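Local coordinates for glycosyl hydrolase (Rhizobium leguminosarum bv. trifolii, PDB 5NDX), which probably hydrolyses O-glycosidic bonds as a family 39 glycosidase, being the bacterial orthologue of human alpha-L-iduronidase, at residues N19-G24 and T308-D313; G26-E31 and V58-N63; I53-V58 and R89-F94. The protein carries 2 engineered substitutions. All blocks are in the same frame, centred on the assembly; numbering follows the deposited sequence.

Contact 1: N19-G24 and T308-D313; sequences NRFWRG and TFLSSD. Unlike the reference sequence in segment 308-313: Ser312 (reference Asn). With 8U8 ((2~{R},3~{S},4~{S},5~{R},6~{S})-6-(4-methyl-2-oxidanylidene-chromen-7-yl)oxy-3,4,5-tris(oxidanyl)oxane-2-carboxylic acid), chain N; 8U8 ((2~{R},3~{S},4~{S},5~{R},6~{S})-6-(4-methyl-2-oxidanylidene-chromen-7-yl)oxy-3,4,5-tris(oxidanyl)oxane-2-carboxylic acid), chain M; SO4 (sulfate ion), chain B.
Phe21 and Leu310 meet where the loop 19-24 runs beside the strand 308-310. Leu310 N donates to Phe21 O at 2.9 Å, with an N-H...O angle of 150°. Phe309 CA also approaches Phe21 O, at 3.2 Å, as a CA-H...O contact. Trp22 CA answers with the same kind of contact to Leu310 O at 3.1 Å. Further on, the bond from Ser312 N to Gly24 O is weak. A water there is hydrogen-bonded to Trp22 O, Leu310 O and Ser312 OG. Ser312 is an asparagine in the reference sequence.

The buried side chains of Phe21, Trp22, Phe309 and Leu310 pack closely round this backbone. The Phe21 ring takes Leu310 CB at its edge, 4.0 Å from Phe21 CD1, and Trp22 CE3 lies over its centre. Phe309 has CG anti to its backbone N (chi1 -171°). Its ring therefore lies between the loop and the bound coumarin glycoside of chain N. Phe309 CZ comes 3.8 Å from Gly24 CA, while ligand C8 sits over one face, 3.5 Å from Phe309 CD1.

The start of the loop is looser. Asn19 is exposed there and merely borders a sulfate, probably from the crystallisation liquor. Arg20, partly exposed, grips the sulfate through its backbone N, NE and NH2. Arg23 NH1 bonds sulfate O3 at 2.7 Å and also donates to ligand O4, so one nitrogen ties the sulfate to the sugar.

Phe21 packs on Ile292 and His295 of helix 282-300, and Trp22 on Met369 of helix 364-372. Strand 307-310 is bonded on its other side to strand 261-263. The contact thus joins the last strand of the TIM barrel to the start of the first, 24-27, and the loop before it, closing the barrel.

Contact 2: G26-E31 and V58-N63; sequences GFSPAE and VHYLYN. With 8U8 ((2~{R},3~{S},4~{S},5~{R},6~{S})-6-(4-methyl-2-oxidanylidene-chromen-7-yl)oxy-3,4,5-tris(oxidanyl)oxane-2-carboxylic acid), chain M.
The carbonyl oxygen of Phe27 is approached by two neighbouring residues. His59 N donates to Phe27 O at 3.1 Å, nearly straight (164°) and in the carbonyl plane. Val58 CA adds a CA-H...O contact to Phe27 O at 3.4 Å. Phe27 and Val58 form a parallel bridge between the ends of strands 24-27 and 55-58, the first two strands of the barrel.

Their side chains lie side by side and point the same way. Phe27 has CG between the backbone N and the carbonyl carbon (chi1 61°), which lays its ring against Val58. Val58 CG2 makes a CH-pi contact over one face, 4.0 Å from the Phe27 ring centroid. The other branch, Val58 CG1, reaches Ala30 CA at 3.5 Å. Ala30 CB in turn packs on Leu61 CD2 at 4.0 Å, where both segments enter 3-10 turns (30-31 and 61-63). Beyond this apolar row, Val58 touches Met85 and Leu61 touches Leu78 of helix 76-87.

Ser28 and His59 meet next to the bridge. Ser28 OG comes 3.2 Å from His59 CB and lies at the edge of the imidazole, near its plane. It also lies at the edge of the Tyr60 ring. The peptide bond from Ser28 to Pro29 is cis.

His59 NE2 donates to O3 of the bound uronide of chain M at 3.1 Å, with an N-H...O angle of 167°. O3 lies in the plane of the ring. On the other nitrogen, ND1 is hydrogen-bonded to Glu95, a second-shell residue here. The His59 side chain is about 6 Å from that of Gln146, which replaces the predicted proton donor. Bonds on both ring nitrogens probably fix the rotation of the imidazole, so that NE2 is likely already aimed at the sugar hydroxyl.

Contact 3: I53-V58 and R89-F94; sequences IKFLRV and RLKPFF. With 8U8 ((2~{R},3~{S},4~{S},5~{R},6~{S})-6-(4-methyl-2-oxidanylidene-chromen-7-yl)oxy-3,4,5-tris(oxidanyl)oxane-2-carboxylic acid), chain N.
Phe55 lies across Lys91 on two neighbouring parallel strands of the TIM barrel, 55-58 and 91-95, with helix 76-87 between them along the chain. Phe55 CD1 is 3.7 Å from Lys91 CB. The C7-C8 edge of the chain N coumarin comes over one face of the Phe55 ring, its plane steeply tilted to that ring; C8 is 3.4 Å from Phe55 CE2.

The two lysines also cross, Lys54 CE and Lys91 CE being 3.6 Å apart, but their charged ends part. Lys54 is fully extended and sends NZ to ligand O3 at 2.8 Å, with a weak second bond to O4. Lys91 bends at its last torsion (chi4 -64°), which carries its NZ to Thr138. This probably eases the meeting of like charges.

Arg57 and Phe93 run alongside each other. Arg57 CD touches Phe93 CD2 at 3.6 Å, and the guanidinium and ring planes are 53° apart. Any cation-pi attraction is long and weak. Arg57 makes its salt bridges with Glu95, Glu142, Asp264 and Glu265. The far end of the same ring, Phe93 CZ, meets ligand C15 at 3.7 Å.

On the opposite sheet face, Leu56 CD1 packs on Leu90 CD1 under helix 36-45. Among the backbone bonds, Phe93 N reaches Leu56 O at 2.8 Å from above the carbonyl plane, 43° out of it.

Overall arrangement
The three contacts lie in one eight-stranded parallel TIM barrel. Contact 1 joins its first strand, 24-27, and the loop before it with its last, 307-310. Contact 2 pairs the ends of the first and second strands; contact 3 pairs the second with the third. Contacts 2 and 3 alternate along the chain, share Val58, and fall between the segments of contact 1. The centre of contact 3 is about 11 Å from that of contact 1. The chain N ligand sits by the strand starts (Lys54, Phe55, Thr308). The chain M ligand lies past their C-terminal ends (His59, Asp313), where TIM-barrel glycosidases carry the active site, so this site is probably the catalytic one.

Contact 1: N19-G24 and T308-D313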
# COMPACT_ATOMS: atom_id res chain seq x y z
N ASN A 19 2.60 7.88 13.27
CA ASN A 19 2.45 6.55 12.74
C ASN A 19 2.16 6.58 11.25
O ASN A 19 1.39 7.43 10.77
CB ASN A 19 1.33 5.84 13.45
CG ASN A 19 1.70 5.46 14.89
OD1 ASN A 19 1.38 6.32 15.71
N ARG A 20 2.76 5.62 10.56
CA ARG A 20 2.46 5.38 9.14
C ARG A 20 1.28 4.44 9.13
O ARG A 20 1.44 3.23 9.12
CB ARG A 20 3.68 4.82 8.40
CG ARG A 20 4.91 5.76 8.51
CD ARG A 20 6.20 5.16 7.95
NE ARG A 20 6.41 3.91 8.65
CZ ARG A 20 6.82 2.78 8.14
NH1 ARG A 20 7.22 2.65 6.87
NH2 ARG A 20 6.79 1.75 8.93
N PHE A 21 0.08 5.02 9.14
CA PHE A 21 -1.13 4.30 9.39
C PHE A 21 -1.86 3.74 8.14
O PHE A 21 -2.99 3.26 8.26
CB PHE A 21 -2.08 5.20 10.22
CG PHE A 21 -2.48 6.49 9.52
CD1 PHE A 21 -3.48 6.51 8.56
CD2 PHE A 21 -1.83 7.68 9.80
CE1 PHE A 21 -3.81 7.69 7.90
CE2 PHE A 21 -2.15 8.88 9.15
CZ PHE A 21 -3.15 8.88 8.22
N TRP A 22 -1.24 3.82 6.97
CA TRP A 22 -1.84 3.57 5.67
C TRP A 22 -1.20 2.37 4.98
O TRP A 22 -1.30 2.26 3.74
CB TRP A 22 -1.65 4.79 4.74
CG TRP A 22 -0.17 5.14 4.64
CD1 TRP A 22 0.79 4.53 3.86
CD2 TRP A 22 0.50 6.12 5.41
NE1 TRP A 22 1.99 5.13 4.07
CE2 TRP A 22 1.85 6.09 5.04
CE3 TRP A 22 0.08 7.06 6.36
CZ2 TRP A 22 2.80 6.96 5.59
CZ3 TRP A 22 1.01 7.91 6.92
CH2 TRP A 22 2.36 7.87 6.51
N ARG A 23 -0.58 1.48 5.74
CA ARG A 23 0.35 0.50 5.14
C ARG A 23 -0.38 -0.79 4.79
O ARG A 23 -0.13 -1.87 5.33
CB ARG A 23 1.57 0.28 6.00
CG ARG A 23 2.54 1.47 6.07
CD ARG A 23 3.16 1.74 7.45
NE ARG A 23 3.78 0.65 7.83
CZ ARG A 23 3.88 -0.01 8.96
NH1 ARG A 23 3.55 0.33 10.21
NH2 ARG A 23 4.58 -1.09 8.71
N GLY A 24 -1.30 -0.66 3.86
CA GLY A 24 -2.17 -1.76 3.46
C GLY A 24 -2.75 -1.56 2.10
O GLY A 24 -2.97 -0.42 1.67
N THR A 308 -6.74 4.52 13.34
CA THR A 308 -5.61 3.59 13.43
C THR A 308 -5.08 3.01 12.11
O THR A 308 -3.88 2.66 12.05
CB THR A 308 -6.02 2.44 14.39
OG1 THR A 308 -6.26 3.01 15.69
CG2 THR A 308 -4.95 1.40 14.55
N PHE A 309 -5.94 2.81 11.12
CA PHE A 309 -5.50 2.21 9.87
C PHE A 309 -6.39 2.66 8.71
O PHE A 309 -7.58 2.82 8.85
CB PHE A 309 -5.53 0.70 10.02
CG PHE A 309 -4.93 -0.07 8.90
CD1 PHE A 309 -3.62 0.08 8.58
CD2 PHE A 309 -5.66 -1.04 8.26
CE1 PHE A 309 -3.03 -0.68 7.58
CE2 PHE A 309 -5.10 -1.81 7.25
CZ PHE A 309 -3.77 -1.60 6.90
N LEU A 310 -5.74 2.90 7.59
CA LEU A 310 -6.40 3.32 6.35
C LEU A 310 -5.82 2.41 5.28
O LEU A 310 -4.61 2.40 5.06
CB LEU A 310 -6.09 4.78 6.09
CG LEU A 310 -6.67 5.42 4.85
CD1 LEU A 310 -6.71 6.90 5.08
CD2 LEU A 310 -5.86 5.11 3.61
N SER A 311 -6.65 1.57 4.68
CA SER A 311 -6.17 0.65 3.65
C SER A 311 -6.73 1.13 2.31
O SER A 311 -7.91 1.41 2.19
CB SER A 311 -6.61 -0.77 3.97
OG SER A 311 -6.14 -1.75 3.06
N SER A 312 -5.88 1.16 1.31
CA SER A 312 -6.25 1.35 -0.07
C SER A 312 -6.73 0.02 -0.65
O SER A 312 -6.50 -1.01 -0.07
CB SER A 312 -5.03 1.89 -0.82
OG SER A 312 -4.78 3.18 -0.35
N ASP A 313 -7.49 0.04 -1.71
CA ASP A 313 -7.96 -1.20 -2.31
C ASP A 313 -7.59 -1.22 -3.79
O ASP A 313 -8.44 -1.22 -4.66
CB ASP A 313 -9.44 -1.32 -2.05
CG ASP A 313 -9.94 -2.70 -2.25
OD1 ASP A 313 -9.38 -3.63 -1.64
OD2 ASP A 313 -10.90 -2.83 -3.01
C15 8U8 N . -7.33 -3.55 11.55
C13 8U8 N . -6.54 -2.92 12.51
C14 8U8 N . -7.04 -2.68 13.78
C16 8U8 N . -6.23 -2.13 14.76
O9 8U8 N . -6.70 -1.87 15.86
O8 8U8 N . -4.95 -1.75 14.47
C11 8U8 N . -4.43 -2.03 13.26
C10 8U8 N . -3.10 -1.71 13.10
C12 8U8 N . -5.20 -2.60 12.25
C7 8U8 N . -4.57 -2.87 11.04
C8 8U8 N . -3.23 -2.53 10.87
C9 8U8 N . -2.48 -1.96 11.89
O2 8U8 N . -1.16 -1.66 11.68
C5 8U8 N . -0.27 -1.51 12.82
O1 8U8 N . -0.45 -0.12 13.13
C1 8U8 N . 0.39 0.47 14.15
C6 8U8 N . 0.11 -0.17 15.56
O7 8U8 N . -1.00 -0.68 15.78
O6 8U8 N . 1.06 -0.18 16.36
C2 8U8 N . 1.83 0.25 13.69
O5 8U8 N . 2.80 0.82 14.62
C3 8U8 N . 2.10 -1.26 13.49
O4 8U8 N . 3.40 -1.40 12.99
C4 8U8 N . 1.13 -1.82 12.45
O3 8U8 N . 1.28 -3.24 12.31
C15 8U8 M . -22.86 -2.61 -4.51
C13 8U8 M . -22.35 -1.63 -3.62
C14 8U8 M . -23.26 -0.78 -2.99
C16 8U8 M . -22.80 0.17 -2.07
O9 8U8 M . -23.65 0.91 -1.57
O8 8U8 M . -21.46 0.31 -1.78
C11 8U8 M . -20.56 -0.59 -2.30
C10 8U8 M . -19.22 -0.52 -1.89
C12 8U8 M . -20.99 -1.56 -3.24
C7 8U8 M . -20.04 -2.48 -3.72
C8 8U8 M . -18.71 -2.41 -3.30
C9 8U8 M . -18.28 -1.43 -2.39
O2 8U8 M . -16.99 -1.34 -1.92
C5 8U8 M . -15.80 -1.83 -2.65
O1 8U8 M . -15.86 -1.36 -4.00
C1 8U8 M . -15.05 -1.95 -4.94
C6 8U8 M . -14.64 -0.85 -5.73
O7 8U8 M . -14.34 -1.09 -6.89
O6 8U8 M . -14.60 0.23 -5.17
C2 8U8 M . -13.73 -2.60 -4.43
O5 8U8 M . -12.77 -1.56 -4.16
C3 8U8 M . -13.94 -3.56 -3.17
O4 8U8 M . -13.68 -4.87 -3.54
C4 8U8 M . -15.38 -3.43 -2.58
O3 8U8 M . -15.38 -4.07 -1.24
S SO4 B . 4.62 2.95 12.17
O1 SO4 B . 4.78 4.37 12.50
O2 SO4 B . 5.79 2.48 11.39
O3 SO4 B . 3.33 2.67 11.49
O4 SO4 B . 4.59 2.19 13.45
O HOH W 1 -3.37 2.83 2.19

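Contact 2: G26-E31 and V58-N63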
# COMPACT_ATOMS: atom_id res chain seq x y z
N GLY A 26 -5.32 -4.06 -0.95
CA GLY A 26 -6.21 -5.16 -1.06
C GLY A 26 -6.71 -5.35 -2.48
O GLY A 26 -6.44 -4.53 -3.37
N PHE A 27 -7.39 -6.49 -2.66
CA PHE A 27 -7.98 -6.87 -3.94
C PHE A 27 -8.97 -8.04 -3.73
O PHE A 27 -9.15 -8.53 -2.60
CB PHE A 27 -6.93 -7.24 -4.99
CG PHE A 27 -6.07 -8.41 -4.60
CD1 PHE A 27 -6.47 -9.71 -4.86
CD2 PHE A 27 -4.87 -8.21 -3.98
CE1 PHE A 27 -5.70 -10.79 -4.49
CE2 PHE A 27 -4.06 -9.29 -3.64
CZ PHE A 27 -4.50 -10.58 -3.88
N SER A 28 -9.62 -8.41 -4.83
CA SER A 28 -10.58 -9.48 -4.90
C SER A 28 -10.46 -10.10 -6.30
O SER A 28 -10.16 -9.37 -7.24
CB SER A 28 -11.99 -8.93 -4.69
OG SER A 28 -12.84 -10.02 -4.46
N PRO A 29 -10.65 -11.41 -6.47
CA PRO A 29 -10.85 -12.39 -5.42
C PRO A 29 -9.55 -13.07 -5.03
O PRO A 29 -8.49 -12.89 -5.67
CB PRO A 29 -11.78 -13.42 -6.10
CG PRO A 29 -11.21 -13.50 -7.48
CD PRO A 29 -10.89 -12.02 -7.80
N ALA A 30 -9.67 -13.91 -4.01
CA ALA A 30 -8.53 -14.59 -3.40
C ALA A 30 -7.76 -15.48 -4.35
O ALA A 30 -6.55 -15.66 -4.19
CB ALA A 30 -9.01 -15.40 -2.20
N GLU A 31 -8.44 -16.00 -5.36
CA GLU A 31 -7.80 -16.86 -6.37
C GLU A 31 -6.65 -16.17 -7.09
O GLU A 31 -5.73 -16.86 -7.54
CB GLU A 31 -8.82 -17.32 -7.44
CG GLU A 31 -9.77 -18.41 -6.97
CD GLU A 31 -10.96 -17.92 -6.14
OE1 GLU A 31 -11.11 -16.68 -5.94
OE2 GLU A 31 -11.75 -18.78 -5.68
N VAL A 58 -7.62 -9.34 1.40
CA VAL A 58 -8.04 -10.07 0.21
C VAL A 58 -9.42 -10.73 0.45
O VAL A 58 -9.58 -11.51 1.42
CB VAL A 58 -7.02 -11.16 -0.15
CG1 VAL A 58 -7.49 -11.95 -1.35
CG2 VAL A 58 -5.62 -10.56 -0.41
N HIS A 59 -10.38 -10.44 -0.44
CA HIS A 59 -11.76 -10.93 -0.30
C HIS A 59 -11.90 -12.42 -0.62
O HIS A 59 -11.25 -12.92 -1.55
CB HIS A 59 -12.72 -10.24 -1.29
CG HIS A 59 -13.12 -8.84 -0.94
ND1 HIS A 59 -12.93 -8.29 0.31
CD2 HIS A 59 -13.80 -7.91 -1.67
CE1 HIS A 59 -13.43 -7.06 0.33
NE2 HIS A 59 -13.95 -6.81 -0.86
N TYR A 60 -12.77 -13.08 0.11
CA TYR A 60 -13.19 -14.48 -0.17
C TYR A 60 -12.06 -15.50 0.00
O TYR A 60 -11.97 -16.46 -0.76
CB TYR A 60 -13.77 -14.59 -1.59
CG TYR A 60 -14.95 -13.69 -1.85
CD1 TYR A 60 -16.16 -13.94 -1.20
CD2 TYR A 60 -14.90 -12.64 -2.76
CE1 TYR A 60 -17.29 -13.18 -1.44
CE2 TYR A 60 -16.02 -11.85 -3.01
CZ TYR A 60 -17.22 -12.13 -2.34
OH TYR A 60 -18.35 -11.40 -2.51
N LEU A 61 -11.22 -15.32 1.02
CA LEU A 61 -10.22 -16.33 1.32
C LEU A 61 -10.86 -17.73 1.52
O LEU A 61 -10.32 -18.71 1.05
CB LEU A 61 -9.36 -15.94 2.53
CG LEU A 61 -8.30 -14.87 2.19
CD1 LEU A 61 -7.79 -14.25 3.46
CD2 LEU A 61 -7.19 -15.46 1.34
N TYR A 62 -12.03 -17.80 2.15
CA TYR A 62 -12.66 -19.13 2.38
C TYR A 62 -13.26 -19.81 1.12
O TYR A 62 -13.49 -21.02 1.15
CB TYR A 62 -13.70 -19.05 3.50
CG TYR A 62 -13.14 -18.97 4.92
CD1 TYR A 62 -11.99 -19.67 5.30
CD2 TYR A 62 -13.77 -18.20 5.90
CE1 TYR A 62 -11.50 -19.65 6.61
CE2 TYR A 62 -13.30 -18.15 7.21
CZ TYR A 62 -12.16 -18.89 7.56
OH TYR A 62 -11.68 -18.92 8.85
N ASN A 63 -13.45 -19.07 0.01
CA ASN A 63 -13.76 -19.73 -1.28
C ASN A 63 -12.62 -20.56 -1.78
O ASN A 63 -12.82 -21.36 -2.66
CB ASN A 63 -14.17 -18.73 -2.37
CG ASN A 63 -15.53 -18.11 -2.12
OD1 ASN A 63 -16.28 -18.53 -1.24
ND2 ASN A 63 -15.85 -17.10 -2.88
C15 8U8 M . -22.86 -2.61 -4.51
C13 8U8 M . -22.35 -1.63 -3.62
C14 8U8 M . -23.26 -0.78 -2.99
C16 8U8 M . -22.80 0.17 -2.07
O9 8U8 M . -23.65 0.91 -1.57
O8 8U8 M . -21.46 0.31 -1.78
C11 8U8 M . -20.56 -0.59 -2.30
C10 8U8 M . -19.22 -0.52 -1.89
C12 8U8 M . -20.99 -1.56 -3.24
C7 8U8 M . -20.04 -2.48 -3.72
C8 8U8 M . -18.71 -2.41 -3.30
C9 8U8 M . -18.28 -1.43 -2.39
O2 8U8 M . -16.99 -1.34 -1.92
C5 8U8 M . -15.80 -1.83 -2.65
O1 8U8 M . -15.86 -1.36 -4.00
C1 8U8 M . -15.05 -1.95 -4.94
C6 8U8 M . -14.64 -0.85 -5.73
O7 8U8 M . -14.34 -1.09 -6.89
O6 8U8 M . -14.60 0.23 -5.17
C2 8U8 M . -13.73 -2.60 -4.43
O5 8U8 M . -12.77 -1.56 -4.16
C3 8U8 M . -13.94 -3.56 -3.17
O4 8U8 M . -13.68 -4.87 -3.54
C4 8U8 M . -15.38 -3.43 -2.58
O3 8U8 M . -15.38 -4.07 -1.24

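Contact 3: I53-V58 and R89-F94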
# COMPACT_ATOMS: atom_id res chain seq x y z
N ILE A 53 4.29 -1.30 2.77
CA ILE A 53 3.00 -2.00 2.78
C ILE A 53 3.18 -3.29 3.57
O ILE A 53 4.09 -4.07 3.30
CB ILE A 53 2.47 -2.33 1.37
CG1 ILE A 53 2.14 -1.03 0.61
CG2 ILE A 53 1.17 -3.14 1.46
CD1 ILE A 53 1.90 -1.27 -0.87
N LYS A 54 2.29 -3.48 4.53
CA LYS A 54 2.40 -4.57 5.50
C LYS A 54 1.23 -5.55 5.47
O LYS A 54 1.45 -6.74 5.69
CB LYS A 54 2.54 -3.98 6.88
CG LYS A 54 2.75 -4.97 8.01
CD LYS A 54 3.05 -4.20 9.29
CE LYS A 54 3.23 -5.17 10.48
NZ LYS A 54 3.72 -4.36 11.64
N PHE A 55 0.01 -5.05 5.22
CA PHE A 55 -1.21 -5.85 5.24
C PHE A 55 -1.87 -5.95 3.88
O PHE A 55 -1.90 -4.97 3.13
CB PHE A 55 -2.20 -5.28 6.26
CG PHE A 55 -1.68 -5.33 7.68
CD1 PHE A 55 -1.78 -6.50 8.42
CD2 PHE A 55 -1.11 -4.25 8.23
CE1 PHE A 55 -1.28 -6.57 9.71
CE2 PHE A 55 -0.60 -4.29 9.54
CZ PHE A 55 -0.69 -5.47 10.28
N LEU A 56 -2.37 -7.14 3.55
CA LEU A 56 -3.21 -7.37 2.38
C LEU A 56 -4.58 -7.79 2.84
O LEU A 56 -4.70 -8.72 3.64
CB LEU A 56 -2.66 -8.51 1.55
CG LEU A 56 -1.42 -8.34 0.75
CD1 LEU A 56 -1.22 -9.58 -0.10
CD2 LEU A 56 -1.52 -7.11 -0.14
N ARG A 57 -5.59 -7.13 2.32
CA ARG A 57 -6.98 -7.38 2.66
C ARG A 57 -7.60 -8.02 1.42
O ARG A 57 -7.95 -7.33 0.45
CB ARG A 57 -7.69 -6.10 3.04
CG ARG A 57 -9.17 -6.27 3.38
CD ARG A 57 -9.75 -5.05 4.12
NE ARG A 57 -10.97 -4.66 3.47
CZ ARG A 57 -12.20 -5.00 3.82
NH1 ARG A 57 -12.43 -5.74 4.87
NH2 ARG A 57 -13.20 -4.60 3.09
N VAL A 58 -7.62 -9.34 1.40
CA VAL A 58 -8.04 -10.07 0.21
C VAL A 58 -9.42 -10.73 0.45
O VAL A 58 -9.58 -11.51 1.42
CB VAL A 58 -7.02 -11.16 -0.15
CG1 VAL A 58 -7.49 -11.95 -1.35
CG2 VAL A 58 -5.62 -10.56 -0.41
N ARG A 89 6.76 -11.11 3.23
CA ARG A 89 6.69 -10.27 4.40
C ARG A 89 5.42 -9.46 4.44
O ARG A 89 5.43 -8.30 4.79
CB ARG A 89 7.95 -9.38 4.51
CG ARG A 89 9.27 -10.18 4.39
CD ARG A 89 10.50 -9.33 4.72
NE ARG A 89 10.72 -8.25 3.73
CZ ARG A 89 11.48 -8.33 2.63
NH1 ARG A 89 12.12 -9.46 2.34
NH2 ARG A 89 11.60 -7.28 1.80
N LEU A 90 4.32 -10.07 4.06
CA LEU A 90 3.02 -9.45 4.12
C LEU A 90 2.17 -10.25 5.11
O LEU A 90 2.37 -11.44 5.27
CB LEU A 90 2.42 -9.40 2.75
CG LEU A 90 3.23 -8.47 1.82
CD1 LEU A 90 2.89 -8.72 0.37
CD2 LEU A 90 3.03 -6.99 2.18
N LYS A 91 1.23 -9.57 5.75
CA LYS A 91 0.31 -10.17 6.68
C LYS A 91 -1.10 -10.03 6.20
O LYS A 91 -1.45 -9.00 5.67
CB LYS A 91 0.42 -9.47 8.03
CG LYS A 91 1.85 -9.59 8.61
CD LYS A 91 2.07 -8.70 9.78
CE LYS A 91 3.54 -8.74 10.27
NZ LYS A 91 3.82 -10.10 10.74
N PRO A 92 -1.94 -11.04 6.44
CA PRO A 92 -3.32 -10.83 6.05
C PRO A 92 -4.12 -9.94 7.01
O PRO A 92 -4.03 -10.06 8.24
CB PRO A 92 -3.87 -12.26 6.03
CG PRO A 92 -3.03 -12.98 6.99
CD PRO A 92 -1.67 -12.45 6.74
N PHE A 93 -4.89 -9.04 6.41
CA PHE A 93 -5.99 -8.38 7.08
C PHE A 93 -7.14 -9.29 6.66
O PHE A 93 -7.68 -9.16 5.57
CB PHE A 93 -6.11 -6.93 6.59
CG PHE A 93 -7.16 -6.10 7.27
CD1 PHE A 93 -7.90 -6.54 8.35
CD2 PHE A 93 -7.41 -4.81 6.79
CE1 PHE A 93 -8.87 -5.74 8.94
CE2 PHE A 93 -8.39 -4.02 7.36
CZ PHE A 93 -9.10 -4.47 8.46
N PHE A 94 -7.39 -10.30 7.51
CA PHE A 94 -8.05 -11.55 7.16
C PHE A 94 -9.56 -11.38 7.36
O PHE A 94 -10.03 -11.39 8.50
CB PHE A 94 -7.53 -12.69 8.08
CG PHE A 94 -7.79 -14.08 7.56
CD1 PHE A 94 -9.07 -14.54 7.29
CD2 PHE A 94 -6.74 -14.96 7.38
CE1 PHE A 94 -9.28 -15.82 6.81
CE2 PHE A 94 -6.95 -16.25 6.90
CZ PHE A 94 -8.22 -16.68 6.63
C15 8U8 N . -7.33 -3.55 11.55
C13 8U8 N . -6.54 -2.92 12.51
C14 8U8 N . -7.04 -2.68 13.78
C16 8U8 N . -6.23 -2.13 14.76
O9 8U8 N . -6.70 -1.87 15.86
O8 8U8 N . -4.95 -1.75 14.47
C11 8U8 N . -4.43 -2.03 13.26
C10 8U8 N . -3.10 -1.71 13.10
C12 8U8 N . -5.20 -2.60 12.25
C7 8U8 N . -4.57 -2.87 11.04
C8 8U8 N . -3.23 -2.53 10.87
C9 8U8 N . -2.48 -1.96 11.89
O2 8U8 N . -1.16 -1.66 11.68
C5 8U8 N . -0.27 -1.51 12.82
O1 8U8 N . -0.45 -0.12 13.13
C1 8U8 N . 0.39 0.47 14.15
C6 8U8 N . 0.11 -0.17 15.56
O7 8U8 N . -1.00 -0.68 15.78
O6 8U8 N . 1.06 -0.18 16.36
C2 8U8 N . 1.83 0.25 13.69
O5 8U8 N . 2.80 0.82 14.62
C3 8U8 N . 2.10 -1.26 13.49
O4 8U8 N . 3.40 -1.40 12.99
C4 8U8 N . 1.13 -1.82 12.45
O3 8U8 N . 1.28 -3.24 12.31
O HOH W 2 6.16 -5.63 4.27
O HOH W 3 -8.74 -10.98 3.83